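PfVFT1 (Plasmodium falciparum, PDB 5JKQ) probably binds a small solute between its two lobes, as a Venus flytrap-type solute-binding protein. Local coordinates at residues 80-85 and 127-132; 177-182 and 252-257. The protein carries 3 engineered substitutions. All coordinates share one frame; numbering follows the deposited sequence.

Contact 1. Residues 80-85 and 127-132; sequences IGALKN and IAYNYY. Engineered in segment 127-132: Ala128 (natural residue Thr).
One face of the Tyr129 ring carries Ile80, whose CB sits 4.3 Å from the ring centroid in a CH-pi contact set toward the rim. The methyl CG2, anti to the backbone N of Ile80, packs tightly, 3.3 Å from Tyr129 CE1. Ala82 CB approaches the same ring obliquely at CE1, and stands 4.2 Å from Tyr131 CD1, so it lies by both tyrosines. The hydroxyls are anchored beyond the strands, that of Tyr129 on Asp148 and that of Tyr131 on the carbonyl of Gln96. Ile80, Ala82, Tyr129 and Tyr131 share one face of a parallel sheet in which strand 77-83 is central, with 126-132 on one side and 146-147 on the other; helix 102-118 packs on this face as the connection of a beta-alpha-beta crossover, Met107 touching Ile80 and Tyr129. Five backbone hydrogen bonds join the neighbours, from Ile80 N to Ala128 O (an engineered alanine) through the nearly straight Asn130 N to Ile80 O, 2.8 Å, to Lys84 N on Tyr132 O, 3.2 Å, where the donor stands above the carbonyl plane. Past the strand end, Lys84 CB rests 3.6 Å from Tyr131 CB, and its chain, bent at chi3 (63°), lies along the backbone of Tyr132.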
loop_
_atom_site.group_PDB
_atom_site.type_symbol
_atom_site.label_atom_id
_atom_site.label_comp_id
_atom_site.label_asym_id
_atom_site.label_seq_id
_atom_site.Cartn_x
_atom_site.Cartn_y
_atom_site.Cartn_z
ATOM N N ILE A 80 10.703 10.953 -6.268
ATOM C CA ILE A 80 10.011 9.775 -5.753
ATOM C C ILE A 80 10.734 8.512 -6.205
ATOM O O ILE A 80 11.218 8.429 -7.334
ATOM C CB ILE A 80 8.529 9.731 -6.215
ATOM C CG1 ILE A 80 7.700 10.778 -5.467
ATOM C CG2 ILE A 80 7.896 8.367 -5.947
ATOM C CD1 ILE A 80 7.883 12.186 -5.947
ATOM N N GLY A 81 10.801 7.533 -5.307
ATOM C CA GLY A 81 11.447 6.266 -5.592
ATOM C C GLY A 81 10.445 5.147 -5.796
ATOM O O GLY A 81 9.454 5.045 -5.072
ATOM N N ALA A 82 10.709 4.305 -6.790
ATOM C CA ALA A 82 9.882 3.133 -7.051
ATOM C C ALA A 82 10.752 1.986 -7.556
ATOM O O ALA A 82 11.855 2.210 -8.047
ATOM C CB ALA A 82 8.795 3.463 -8.057
ATOM N N LEU A 83 10.257 0.759 -7.420
ATOM C CA LEU A 83 10.977 -0.413 -7.910
ATOM C C LEU A 83 11.037 -0.395 -9.435
ATOM O O LEU A 83 10.045 -0.086 -10.094
ATOM C CB LEU A 83 10.306 -1.700 -7.422
ATOM C CG LEU A 83 10.250 -1.913 -5.907
ATOM C CD1 LEU A 83 9.294 -3.043 -5.569
ATOM C CD2 LEU A 83 11.634 -2.205 -5.343
ATOM N N LYS A 84 12.201 -0.723 -9.994
ATOM C CA LYS A 84 12.381 -0.705 -11.446
ATOM C C LYS A 84 11.823 -1.960 -12.109
ATOM O O LYS A 84 11.651 -2.994 -11.463
ATOM C CB LYS A 84 13.864 -0.547 -11.810
ATOM C CG LYS A 84 14.800 -1.586 -11.209
ATOM C CD LYS A 84 16.216 -1.445 -11.774
ATOM C CE LYS A 84 16.852 -0.104 -11.417
ATOM N NZ LYS A 84 18.205 0.057 -12.025
ATOM N N ASN A 85 11.536 -1.845 -13.403
ATOM C CA ASN A 85 11.069 -2.967 -14.217
ATOM C C ASN A 85 9.756 -3.565 -13.719
ATOM O O ASN A 85 9.464 -4.733 -13.975
ATOM C CB ASN A 85 12.142 -4.059 -14.278
ATOM C CG ASN A 85 13.445 -3.561 -14.871
ATOM O OD1 ASN A 85 13.451 -2.861 -15.884
ATOM N ND2 ASN A 85 14.559 -3.913 -14.237
ATOM N N ILE A 127 7.181 16.319 -10.604
ATOM C CA ILE A 127 7.408 14.990 -10.047
ATOM C C ILE A 127 8.500 14.284 -10.848
ATOM O O ILE A 127 8.341 14.035 -12.044
ATOM C CB ILE A 127 6.116 14.138 -10.054
ATOM C CG1 ILE A 127 5.066 14.750 -9.130
ATOM C CG2 ILE A 127 6.391 12.711 -9.610
ATOM C CD1 ILE A 127 4.071 15.645 -9.837
ATOM N N ALA A 128 9.607 13.975 -10.180
ATOM C CA ALA A 128 10.717 13.257 -10.798
ATOM C C ALA A 128 10.816 11.843 -10.235
ATOM O O ALA A 128 11.210 11.651 -9.087
ATOM C CB ALA A 128 12.021 14.006 -10.580
ATOM N N TYR A 129 10.458 10.855 -11.049
ATOM C CA TYR A 129 10.549 9.459 -10.640
ATOM C C TYR A 129 11.946 8.893 -10.883
ATOM O O TYR A 129 12.489 9.010 -11.980
ATOM C CB TYR A 129 9.516 8.613 -11.386
ATOM C CG TYR A 129 8.230 8.398 -10.623
ATOM C CD1 TYR A 129 8.146 7.430 -9.631
ATOM C CD2 TYR A 129 7.100 9.156 -10.897
ATOM C CE1 TYR A 129 6.977 7.224 -8.931
ATOM C CE2 TYR A 129 5.925 8.959 -10.200
ATOM C CZ TYR A 129 5.868 7.990 -9.218
ATOM O OH TYR A 129 4.701 7.785 -8.520
ATOM N N ASN A 130 12.523 8.294 -9.844
ATOM C CA ASN A 130 13.770 7.541 -9.964
ATOM C C ASN A 130 13.532 6.087 -9.579
ATOM O O ASN A 130 12.837 5.806 -8.603
ATOM C CB ASN A 130 14.866 8.150 -9.086
ATOM C CG ASN A 130 15.282 9.534 -9.545
ATOM O OD1 ASN A 130 14.502 10.258 -10.163
ATOM N ND2 ASN A 130 16.517 9.909 -9.245
ATOM N N TYR A 131 14.106 5.167 -10.347
ATOM C CA TYR A 131 13.878 3.743 -10.130
ATOM C C TYR A 131 15.099 3.056 -9.515
ATOM O O TYR A 131 16.236 3.330 -9.898
ATOM C CB TYR A 131 13.498 3.064 -11.447
ATOM C CG TYR A 131 12.259 3.631 -12.106
ATOM C CD1 TYR A 131 11.253 4.220 -11.349
ATOM C CD2 TYR A 131 12.090 3.567 -13.481
ATOM C CE1 TYR A 131 10.118 4.735 -11.947
ATOM C CE2 TYR A 131 10.962 4.079 -14.087
ATOM C CZ TYR A 131 9.979 4.661 -13.315
ATOM O OH TYR A 131 8.854 5.170 -13.919
ATOM N N TYR A 132 14.846 2.168 -8.557
ATOM C CA TYR A 132 15.906 1.429 -7.874
ATOM C C TYR A 132 15.486 -0.015 -7.622
ATOM O O TYR A 132 14.301 -0.337 -7.664
ATOM C CB TYR A 132 16.261 2.096 -6.541
ATOM C CG TYR A 132 16.593 3.567 -6.643
ATOM C CD1 TYR A 132 17.881 3.991 -6.944
ATOM C CD2 TYR A 132 15.620 4.533 -6.426
ATOM C CE1 TYR A 132 18.187 5.337 -7.032
ATOM C CE2 TYR A 132 15.916 5.878 -6.512
ATOM C CZ TYR A 132 17.200 6.275 -6.815
ATOM O OH TYR A 132 17.496 7.615 -6.900
#

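Contact 2. Residues 177-182 and 252-257; sequences HSNKIM and VISGIP
Lys180 and Ile256 meet alongside one another, the lysine's methylene chain extended until its last torsion and its CD 4.3 Å from Ile256 CG1. The chain starts over the backbone of the other segment: Lys180 CB is 3.2 Å from Ile253 O, and farther out CE lies 3.8 Å from Ser254 O. The bend at chi4 (-58°) turns the ammonium group aside, and NZ has a long, weak ion pair with Asp269. At the other end of the contact Ser254 OG lies 3.2 Å from His177 NE2, oblique to the imidazole. The other ring nitrogen, ND1, is hydrogen-bonded to His276 NE2, and the two histidine rings also meet, while Ser254 OG is bonded to Asn214 of helix 212-222. Strands 175-184 and 250-253 pair antiparallel in a branched mixed sheet of the bi-lobed Venus flytrap fold, where 175-184 also pairs with 265-281. Lys180 and Ile253 form a hydrogen-bonded pair, with Lys180 N to Ile253 O at 2.7 Å and Ile253 N to Lys180 O at 3.0 Å; Ile181 and Val252 follow as a non-hydrogen-bonded pair. The end-to-end directions of 177-180 and 252-256 are 98° apart, since the chain leaves the strand after Ile253. Val252, on the opposite sheet face from Lys180, sets CG1 anti to its own N (chi1 -169°), which brings that methyl to 4.1 Å from Asn179 CB. The Asn179 amide is gripped at both ends: ND2 bonds to Leu272 O and Thr274 OG1 on strand 265-281, and OD1 receives Asn214 ND2, the same amide that binds Ser254, leaving the side chain little freedom to rotate.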
loop_
_atom_site.group_PDB
_atom_site.type_symbol
_atom_site.label_atom_id
_atom_site.label_comp_id
_atom_site.label_asym_id
_atom_site.label_seq_id
_atom_site.Cartn_x
_atom_site.Cartn_y
_atom_site.Cartn_z
ATOM N N HIS A 177 -6.278 -2.576 -0.078
ATOM C CA HIS A 177 -7.073 -3.551 -0.814
ATOM C C HIS A 177 -7.389 -4.703 0.133
ATOM O O HIS A 177 -6.663 -4.938 1.098
ATOM C CB HIS A 177 -6.349 -4.034 -2.079
ATOM C CG HIS A 177 -5.244 -5.013 -1.827
ATOM N ND1 HIS A 177 -3.915 -4.647 -1.817
ATOM C CD2 HIS A 177 -5.266 -6.351 -1.615
ATOM C CE1 HIS A 177 -3.167 -5.712 -1.591
ATOM N NE2 HIS A 177 -3.962 -6.759 -1.463
ATOM N N SER A 178 -8.489 -5.400 -0.132
ATOM C CA SER A 178 -8.954 -6.453 0.761
ATOM C C SER A 178 -8.471 -7.829 0.311
ATOM O O SER A 178 -7.993 -7.997 -0.811
ATOM C CB SER A 178 -10.480 -6.435 0.847
ATOM O OG SER A 178 -10.933 -7.249 1.915
ATOM N N ASN A 179 -8.598 -8.805 1.203
ATOM C CA ASN A 179 -8.213 -10.181 0.919
ATOM C C ASN A 179 -9.426 -11.103 0.934
ATOM O O ASN A 179 -10.083 -11.264 1.963
ATOM C CB ASN A 179 -7.172 -10.660 1.932
ATOM C CG ASN A 179 -5.881 -9.877 1.848
ATOM O OD1 ASN A 179 -4.960 -10.257 1.129
ATOM N ND2 ASN A 179 -5.810 -8.772 2.578
ATOM N N LYS A 180 -9.723 -11.698 -0.215
ATOM C CA LYS A 180 -10.862 -12.596 -0.331
ATOM C C LYS A 180 -10.443 -14.026 -0.013
ATOM O O LYS A 180 -9.277 -14.392 -0.161
ATOM C CB LYS A 180 -11.471 -12.507 -1.731
ATOM C CG LYS A 180 -11.812 -11.083 -2.143
ATOM C CD LYS A 180 -12.522 -11.042 -3.480
ATOM C CE LYS A 180 -12.742 -9.614 -3.949
ATOM N NZ LYS A 180 -13.534 -8.811 -2.975
ATOM N N ILE A 181 -11.405 -14.819 0.443
ATOM C CA ILE A 181 -11.157 -16.205 0.814
ATOM C C ILE A 181 -12.057 -17.109 -0.012
ATOM O O ILE A 181 -13.280 -17.018 0.081
ATOM C CB ILE A 181 -11.415 -16.447 2.321
ATOM C CG1 ILE A 181 -10.484 -15.569 3.161
ATOM C CG2 ILE A 181 -11.213 -17.922 2.678
ATOM C CD1 ILE A 181 -10.811 -15.556 4.639
HETATM N N MSE A 182 -11.455 -17.968 -0.829
HETATM C CA MSE A 182 -12.235 -18.944 -1.574
HETATM C C MSE A 182 -12.132 -20.315 -0.915
HETATM O O MSE A 182 -11.063 -20.731 -0.461
HETATM C CB MSE A 182 -11.797 -19.004 -3.039
HETATM C CG MSE A 182 -10.351 -19.335 -3.304
HETATM SE SE MSE A 182 -10.091 -19.528 -5.237
HETATM C CE MSE A 182 -11.060 -21.193 -5.497
ATOM N N VAL A 252 -6.457 -17.802 -0.413
ATOM C CA VAL A 252 -6.496 -16.371 -0.137
ATOM C C VAL A 252 -6.025 -15.603 -1.364
ATOM O O VAL A 252 -4.944 -15.864 -1.893
ATOM C CB VAL A 252 -5.617 -15.991 1.069
ATOM C CG1 VAL A 252 -5.889 -14.552 1.487
ATOM C CG2 VAL A 252 -5.863 -16.940 2.236
ATOM N N ILE A 253 -6.838 -14.652 -1.809
ATOM C CA ILE A 253 -6.548 -13.924 -3.035
ATOM C C ILE A 253 -7.280 -12.583 -3.052
ATOM O O ILE A 253 -8.363 -12.450 -2.483
ATOM C CB ILE A 253 -6.927 -14.776 -4.271
ATOM C CG1 ILE A 253 -6.324 -14.179 -5.543
ATOM C CG2 ILE A 253 -8.450 -14.940 -4.383
ATOM C CD1 ILE A 253 -6.156 -15.192 -6.654
ATOM N N SER A 254 -6.679 -11.590 -3.698
ATOM C CA SER A 254 -7.213 -10.231 -3.693
ATOM C C SER A 254 -8.276 -10.000 -4.766
ATOM O O SER A 254 -9.024 -9.024 -4.699
ATOM C CB SER A 254 -6.077 -9.223 -3.878
ATOM O OG SER A 254 -5.060 -9.422 -2.912
ATOM N N GLY A 255 -8.340 -10.888 -5.754
ATOM C CA GLY A 255 -9.284 -10.732 -6.847
ATOM C C GLY A 255 -9.712 -12.034 -7.496
ATOM O O GLY A 255 -9.042 -13.059 -7.366
ATOM N N ILE A 256 -10.837 -11.974 -8.204
ATOM C CA ILE A 256 -11.414 -13.131 -8.881
ATOM C C ILE A 256 -11.619 -12.811 -10.366
ATOM O O ILE A 256 -12.585 -12.141 -10.727
ATOM C CB ILE A 256 -12.767 -13.538 -8.245
ATOM C CG1 ILE A 256 -12.598 -13.811 -6.744
ATOM C CG2 ILE A 256 -13.361 -14.752 -8.951
ATOM C CD1 ILE A 256 -11.680 -14.984 -6.407
ATOM N N PRO A 257 -10.701 -13.280 -11.232
ATOM C CA PRO A 257 -10.827 -13.066 -12.681
ATOM C C PRO A 257 -12.102 -13.668 -13.279
ATOM O O PRO A 257 -12.758 -13.016 -14.092
ATOM C CB PRO A 257 -9.589 -13.769 -13.249
ATOM C CG PRO A 257 -8.627 -13.819 -12.133
ATOM C CD PRO A 257 -9.445 -13.970 -10.893
#

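In the fold
Contacts 1 and 2 lie on opposite sides of the chain's centre, their own centres 28 Å apart and their nearest atoms about 13 Å apart, without touching. They follow in series along the chain: the parallel pairing of 80-85 with 127-132 is complete before strand 175-184 begins. Each belongs to a different sheet, in keeping with the bi-lobed architecture, in which solute-binding proteins typically hold their ligand between the lobes. A sulfate ion, probably from the crystallisation liquor, lies about 4 Å from the side chain of Tyr132 in contact 1, which by itself does not establish a binding site.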